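Local coordinates for protein metallo-beta-lactamase (Serratia marcescens, PDB 5B1U) that probably hydrolyses beta-lactam antibiotics such as carbapenems, using two zinc ions held in its active site, at residues A146-T151 / V193-G198. Sequence-based numbering, arbitrary orientation.
Sequences ATPGHT and VASLRG. With ZN (zinc ion), chain B; HIW ((2R,4S)-2-[(1S,2R)-1-carboxy-2-hydroxypropyl]-4-[(2-{[(Z)-iminomethyl]amino}ethyl)sulfanyl]-3,4-dihydro-2H-pyrrole-5-ca rboxylic acid), chain V.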
# COMPACT_ATOMS: atom_id res chain seq x y z
N ALA A 146 -9.22 4.22 6.62
CA ALA A 146 -9.94 4.29 5.36
C ALA A 146 -9.43 5.48 4.58
O ALA A 146 -9.52 6.61 5.04
CB ALA A 146 -11.44 4.38 5.59
N THR A 147 -8.98 5.21 3.36
CA THR A 147 -8.55 6.26 2.46
C THR A 147 -9.14 5.98 1.07
O THR A 147 -8.41 5.74 0.10
CB THR A 147 -7.01 6.46 2.41
OG1 THR A 147 -6.35 5.24 2.04
CG2 THR A 147 -6.47 6.90 3.71
N PRO A 148 -10.46 6.08 0.95
CA PRO A 148 -11.15 5.88 -0.33
C PRO A 148 -10.92 6.98 -1.35
O PRO A 148 -10.41 8.08 -1.04
CB PRO A 148 -12.62 5.85 0.08
CG PRO A 148 -12.66 6.73 1.25
CD PRO A 148 -11.42 6.39 2.01
N GLY A 149 -11.22 6.66 -2.60
CA GLY A 149 -11.21 7.65 -3.65
C GLY A 149 -10.68 7.11 -4.93
O GLY A 149 -11.36 7.06 -5.95
N HIS A 150 -9.46 6.60 -4.86
CA HIS A 150 -8.88 5.83 -5.95
C HIS A 150 -9.63 4.50 -6.09
O HIS A 150 -9.82 4.00 -7.21
CB HIS A 150 -7.36 5.69 -5.72
CG HIS A 150 -6.63 4.95 -6.78
ND1 HIS A 150 -6.12 5.55 -7.92
CD2 HIS A 150 -6.13 3.69 -6.78
CE1 HIS A 150 -5.44 4.66 -8.61
NE2 HIS A 150 -5.50 3.51 -7.98
N THR A 151 -10.01 3.91 -4.96
CA THR A 151 -10.97 2.82 -4.89
C THR A 151 -11.83 3.06 -3.65
O THR A 151 -11.41 3.75 -2.69
CB THR A 151 -10.32 1.42 -4.75
OG1 THR A 151 -9.66 1.32 -3.48
CG2 THR A 151 -9.35 1.08 -5.88
N VAL A 193 -15.37 12.19 -5.50
CA VAL A 193 -14.68 13.42 -5.18
C VAL A 193 -14.64 13.65 -3.66
O VAL A 193 -13.62 14.04 -3.12
CB VAL A 193 -15.34 14.59 -5.93
CG1 VAL A 193 -14.81 15.93 -5.44
CG2 VAL A 193 -15.15 14.47 -7.43
N ALA A 194 -15.78 13.48 -2.97
CA ALA A 194 -15.81 13.67 -1.51
C ALA A 194 -14.87 12.68 -0.81
O ALA A 194 -14.21 13.03 0.17
CB ALA A 194 -17.22 13.56 -0.99
N SER A 195 -14.85 11.44 -1.29
CA SER A 195 -13.99 10.44 -0.72
C SER A 195 -12.51 10.79 -0.85
O SER A 195 -11.77 10.75 0.13
CB SER A 195 -14.22 9.08 -1.35
OG SER A 195 -15.40 8.51 -0.82
N LEU A 196 -12.09 11.18 -2.04
CA LEU A 196 -10.74 11.68 -2.26
C LEU A 196 -10.37 12.83 -1.35
O LEU A 196 -9.35 12.80 -0.68
CB LEU A 196 -10.55 12.09 -3.72
CG LEU A 196 -10.33 10.99 -4.76
CD1 LEU A 196 -10.51 11.55 -6.15
CD2 LEU A 196 -8.99 10.31 -4.56
N ARG A 197 -11.25 13.82 -1.28
CA ARG A 197 -10.98 14.94 -0.38
C ARG A 197 -10.87 14.56 1.08
O ARG A 197 -10.01 15.08 1.80
CB ARG A 197 -11.99 16.06 -0.61
CG ARG A 197 -11.84 16.70 -1.99
CD ARG A 197 -12.93 17.72 -2.29
NE ARG A 197 -12.62 18.47 -3.50
CZ ARG A 197 -13.50 19.19 -4.18
NH1 ARG A 197 -13.09 19.87 -5.25
NH2 ARG A 197 -14.76 19.28 -3.77
N GLY A 198 -11.74 13.68 1.56
CA GLY A 198 -11.64 13.22 2.92
C GLY A 198 -10.31 12.52 3.14
O GLY A 198 -9.77 12.55 4.24
ZN ZN B . -4.70 1.61 -8.27
O31 HIW V . -1.90 5.80 -8.13
C31 HIW V . -1.93 4.64 -8.58
O32 HIW V . -1.93 3.62 -7.74
C3 HIW V . -1.80 4.44 -10.01
N4 HIW V . -1.60 3.31 -10.53
C2 HIW V . -1.98 5.56 -11.00
C1 HIW V . -2.04 4.76 -12.30
C5 HIW V . -1.47 3.35 -11.99
C6 HIW V . -2.17 2.15 -12.62
C7 HIW V . -1.82 2.08 -14.08
O71 HIW V . -2.36 1.25 -14.79
O72 HIW V . -0.81 2.76 -14.57
C61 HIW V . -3.69 2.16 -12.49
O62 HIW V . -4.15 2.71 -11.25
C62 HIW V . -4.24 0.73 -12.60
S21 HIW V . -0.70 6.82 -10.82
C22 HIW V . 0.86 5.95 -10.88
C23 HIW V . 2.04 6.70 -10.24
N24 HIW V . 1.71 7.44 -9.04
C25 HIW V . 1.46 8.75 -9.06
N26 HIW V . 1.23 9.33 -7.97
O HOH W 1 -3.10 1.26 -9.14
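P148 and G149 press against S195 and L196 in a buried van der Waals contact, where the zinc-ligand loop after strand 140-146 lies on helix 190-204. No hydrogen bond joins the two segments directly. The proline ring lies beside the serine, its CG 3.8 Å from S195 CB, while S195 OG is turned back along its own helix to the carbonyl of E191. L196 lays CG and the CD2 methyl against G149, each 3.6 Å from its CA; L196 also touches L253 of helix 241-260. G149, at phi 142° and psi -57°, has no side chain and brings its CA to 4.3 Å from L196 CA. Between the segments, the carbonyl oxygens P148 O and S195 O come within 3.2 Å as two acceptors; S199 OG, one turn further along the helix, can share its proton between them. H150 then turns away from the helix, with CG anti to the backbone N (chi1 -179°). Its NE2 binds zinc at 2.1 Å and its ND1 is hydrogen-bonded to T177 O, which together hold the ring's rotation. A water 1.9 Å from the zinc hydrogen-bonds to HIW O62, and H72, H74 and H150 form the three-histidine zinc site characteristic of the metallo-beta-lactamase fold.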